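Local coordinates for ferrichrome ABC transporter substrate-binding protein (Staphylococcus pseudintermedius, PDB 5FLY) that probably binds ferrichrome-type iron siderophores at the cell surface and delivers them to an ABC importer, as a class III solute-binding protein, at residues 137-145 with 180-188. Numbering follows the deposited sequence.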
loop_
_atom_site.group_PDB
_atom_site.type_symbol
_atom_site.label_atom_id
_atom_site.label_comp_id
_atom_site.label_asym_id
_atom_site.label_seq_id
_atom_site.Cartn_x
_atom_site.Cartn_y
_atom_site.Cartn_z
ATOM N N TRP A 137 -0.510 -3.488 -16.381
ATOM C CA TRP A 137 -1.364 -3.553 -15.195
ATOM C C TRP A 137 -2.805 -3.130 -15.509
ATOM O O TRP A 137 -3.775 -3.761 -15.075
ATOM C CB TRP A 137 -0.765 -2.670 -14.089
ATOM C CG TRP A 137 -1.655 -2.460 -12.910
ATOM C CD1 TRP A 137 -2.417 -1.359 -12.625
ATOM C CD2 TRP A 137 -1.859 -3.378 -11.839
ATOM N NE1 TRP A 137 -3.086 -1.549 -11.442
ATOM C CE2 TRP A 137 -2.769 -2.785 -10.946
ATOM C CE3 TRP A 137 -1.375 -4.653 -11.560
ATOM C CZ2 TRP A 137 -3.189 -3.424 -9.778
ATOM C CZ3 TRP A 137 -1.795 -5.290 -10.402
ATOM C CH2 TRP A 137 -2.689 -4.675 -9.532
ATOM N N GLU A 138 -2.956 -2.065 -16.287
ATOM C CA GLU A 138 -4.285 -1.547 -16.586
ATOM C C GLU A 138 -5.062 -2.506 -17.476
ATOM O O GLU A 138 -6.260 -2.714 -17.282
ATOM C CB GLU A 138 -4.169 -0.162 -17.227
ATOM C CG GLU A 138 -3.774 0.886 -16.208
ATOM C CD GLU A 138 -3.571 2.256 -16.796
ATOM O OE1 GLU A 138 -3.193 2.359 -17.987
ATOM O OE2 GLU A 138 -3.788 3.234 -16.048
ATOM N N LYS A 139 -4.371 -3.110 -18.438
ATOM C CA LYS A 139 -4.999 -4.064 -19.348
ATOM C C LYS A 139 -5.429 -5.338 -18.602
ATOM O O LYS A 139 -6.529 -5.851 -18.811
ATOM C CB LYS A 139 -4.035 -4.390 -20.488
ATOM C CG LYS A 139 -4.597 -5.310 -21.553
ATOM C CD LYS A 139 -3.587 -5.567 -22.677
ATOM C CE LYS A 139 -3.357 -4.333 -23.539
ATOM N NZ LYS A 139 -4.616 -3.845 -24.199
ATOM N N GLN A 140 -4.575 -5.830 -17.707
ATOM C CA GLN A 140 -4.892 -7.031 -16.940
ATOM C C GLN A 140 -6.072 -6.783 -16.002
ATOM O O GLN A 140 -7.024 -7.586 -15.954
ATOM C CB GLN A 140 -3.665 -7.483 -16.140
ATOM C CG GLN A 140 -3.937 -8.632 -15.180
ATOM C CD GLN A 140 -4.265 -9.907 -15.907
ATOM O OE1 GLN A 140 -3.476 -10.378 -16.727
ATOM N NE2 GLN A 140 -5.440 -10.466 -15.637
ATOM N N THR A 141 -6.019 -5.687 -15.247
ATOM C CA THR A 141 -7.031 -5.448 -14.224
ATOM C C THR A 141 -8.363 -5.011 -14.830
ATOM O O THR A 141 -9.426 -5.229 -14.238
ATOM C CB THR A 141 -6.561 -4.402 -13.170
ATOM O OG1 THR A 141 -6.150 -3.176 -13.792
ATOM C CG2 THR A 141 -5.406 -4.957 -12.339
ATOM N N ALA A 142 -8.320 -4.436 -16.025
ATOM C CA ALA A 142 -9.549 -4.140 -16.760
ATOM C C ALA A 142 -10.301 -5.432 -17.044
ATOM O O ALA A 142 -11.514 -5.501 -16.861
ATOM C CB ALA A 142 -9.245 -3.401 -18.052
ATOM N N GLN A 143 -9.578 -6.470 -17.463
ATOM C CA GLN A 143 -10.215 -7.762 -17.715
ATOM C C GLN A 143 -10.686 -8.392 -16.411
ATOM O O GLN A 143 -11.804 -8.903 -16.331
ATOM C CB GLN A 143 -9.274 -8.704 -18.462
ATOM C CG GLN A 143 -9.916 -10.016 -18.888
ATOM C CD GLN A 143 -11.131 -9.829 -19.788
ATOM O OE1 GLN A 143 -11.069 -9.152 -20.815
ATOM N NE2 GLN A 143 -12.248 -10.431 -19.396
ATOM N N ASP A 144 -9.845 -8.340 -15.382
ATOM C CA ASP A 144 -10.245 -8.837 -14.073
ATOM C C ASP A 144 -11.558 -8.214 -13.593
ATOM O O ASP A 144 -12.418 -8.912 -13.049
ATOM C CB ASP A 144 -9.168 -8.554 -13.029
ATOM C CG ASP A 144 -7.840 -9.216 -13.340
ATOM O OD1 ASP A 144 -7.795 -10.202 -14.112
ATOM O OD2 ASP A 144 -6.820 -8.741 -12.787
ATOM N N SER A 145 -11.688 -6.899 -13.770
ATOM C CA SER A 145 -12.860 -6.146 -13.341
ATOM C C SER A 145 -14.126 -6.677 -14.011
ATOM O O SER A 145 -15.163 -6.850 -13.363
ATOM C CB SER A 145 -12.673 -4.650 -13.648
ATOM O OG SER A 145 -13.776 -3.875 -13.195
ATOM N N GLU A 180 -6.299 -0.357 -3.296
ATOM C CA GLU A 180 -5.987 0.089 -4.648
ATOM C C GLU A 180 -6.533 -0.899 -5.670
ATOM O O GLU A 180 -7.145 -0.500 -6.661
ATOM C CB GLU A 180 -4.489 0.268 -4.810
ATOM C CG GLU A 180 -3.933 1.363 -3.916
ATOM C CD GLU A 180 -3.608 0.917 -2.499
ATOM O OE1 GLU A 180 -3.720 -0.294 -2.170
ATOM O OE2 GLU A 180 -3.202 1.815 -1.719
ATOM N N VAL A 181 -6.312 -2.185 -5.429
ATOM C CA VAL A 181 -6.796 -3.198 -6.357
ATOM C C VAL A 181 -8.332 -3.215 -6.414
ATOM O O VAL A 181 -8.917 -3.250 -7.501
ATOM C CB VAL A 181 -6.253 -4.582 -5.981
ATOM C CG1 VAL A 181 -6.957 -5.677 -6.789
ATOM C CG2 VAL A 181 -4.743 -4.617 -6.181
ATOM N N LEU A 182 -8.977 -3.199 -5.251
ATOM C CA LEU A 182 -10.423 -3.354 -5.161
ATOM C C LEU A 182 -11.183 -2.146 -5.705
ATOM O O LEU A 182 -12.093 -2.320 -6.517
ATOM C CB LEU A 182 -10.826 -3.630 -3.719
ATOM C CG LEU A 182 -10.358 -4.983 -3.182
ATOM C CD1 LEU A 182 -10.461 -5.037 -1.663
ATOM C CD2 LEU A 182 -11.144 -6.132 -3.849
ATOM N N TYR A 183 -10.799 -0.936 -5.295
ATOM C CA TYR A 183 -11.568 0.265 -5.628
ATOM C C TYR A 183 -11.115 0.965 -6.907
ATOM O O TYR A 183 -11.935 1.593 -7.593
ATOM C CB TYR A 183 -11.512 1.263 -4.476
ATOM C CG TYR A 183 -12.078 0.722 -3.190
ATOM C CD1 TYR A 183 -13.415 0.355 -3.099
ATOM C CD2 TYR A 183 -11.274 0.566 -2.070
ATOM C CE1 TYR A 183 -13.952 -0.136 -1.901
ATOM C CE2 TYR A 183 -11.792 0.064 -0.881
ATOM C CZ TYR A 183 -13.127 -0.280 -0.809
ATOM O OH TYR A 183 -13.636 -0.767 0.380
ATOM N N GLN A 184 -9.821 0.903 -7.214
ATOM C CA GLN A 184 -9.305 1.589 -8.395
ATOM C C GLN A 184 -9.132 0.629 -9.567
ATOM O O GLN A 184 -9.735 0.835 -10.627
ATOM C CB GLN A 184 -7.983 2.296 -8.084
ATOM C CG GLN A 184 -8.108 3.318 -6.958
ATOM C CD GLN A 184 -6.826 4.074 -6.696
ATOM O OE1 GLN A 184 -6.246 4.683 -7.607
ATOM N NE2 GLN A 184 -6.344 4.010 -5.450
ATOM N N ALA A 185 -8.313 -0.403 -9.397
ATOM C CA ALA A 185 -8.021 -1.328 -10.500
ATOM C C ALA A 185 -9.261 -2.135 -10.921
ATOM O O ALA A 185 -9.523 -2.274 -12.122
ATOM C CB ALA A 185 -6.884 -2.269 -10.127
ATOM N N PHE A 186 -10.004 -2.681 -9.953
ATOM C CA PHE A 186 -11.196 -3.483 -10.261
ATOM C C PHE A 186 -12.466 -2.624 -10.330
ATOM O O PHE A 186 -13.502 -3.084 -10.824
ATOM C CB PHE A 186 -11.444 -4.592 -9.223
ATOM C CG PHE A 186 -10.420 -5.707 -9.199
ATOM C CD1 PHE A 186 -9.490 -5.877 -10.209
ATOM C CD2 PHE A 186 -10.408 -6.601 -8.124
ATOM C CE1 PHE A 186 -8.557 -6.928 -10.140
ATOM C CE2 PHE A 186 -9.488 -7.650 -8.064
ATOM C CZ PHE A 186 -8.563 -7.804 -9.068
ATOM N N GLY A 187 -12.413 -1.403 -9.796
ATOM C CA GLY A 187 -13.528 -0.470 -9.917
ATOM C C GLY A 187 -14.773 -0.844 -9.139
ATOM O O GLY A 187 -15.895 -0.479 -9.514
ATOM N N LEU A 188 -14.589 -1.574 -8.047
ATOM C CA LEU A 188 -15.698 -1.923 -7.167
ATOM C C LEU A 188 -16.093 -0.720 -6.309
ATOM O O LEU A 188 -15.278 0.155 -6.034
ATOM C CB LEU A 188 -15.324 -3.112 -6.284
ATOM C CG LEU A 188 -15.023 -4.384 -7.074
ATOM C CD1 LEU A 188 -14.376 -5.414 -6.193
ATOM C CD2 LEU A 188 -16.319 -4.949 -7.671
HETATM O O HOH W 1 -7.850 -1.127 -14.521
#
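The long interdomain helix 127-152 is the hallmark of class III solute-binding proteins; its segment 137-145 is crossed at 86° by segment 180-185 of helix 179-185, and Ala185 and Phe186 lie against Thr141, Asp144 and Ser145. Ala185 CB lies between Thr141 and Trp137, 3.7 Å from Thr141 CB. Trp137 CZ2 is 3.9 Å from the same Ala185 CB. Val181 CG2, one turn earlier, lies at the edge of the Trp137 ring, near its plane, 3.9 Å from Trp137 CH2. Thr141 CG2 sits over the centre of one indole face, and Tyr113 of helix 113-124 hydrogen-bonds Trp137 NE1, which probably helps fix the rotation of the ring. With chi1 at 55°, Thr141 turns OG1 back onto Trp137 O, a carbonyl that Thr141 N also reaches from the opposite face. The same OG1 accepts from a water that donates also to Ala185 O, bridging the two helices. Farther along, the Phe186 ring is met obliquely by Asp144 CB, 3.4 Å from Phe186 CE1, while Val181 CG1 lies over one ring face toward its rim. The Asp144 carboxylate stands nearly perpendicular to that ring; OD2 forms a salt bridge with Arg269, and OD1 one with Lys273 while also accepting a hydrogen bond from Gln140 NE2. Just before Gly187, which has positive phi, Ser145 OG donates a short 2.5 Å bond to Phe186 O, arriving 45° above the carbonyl plane.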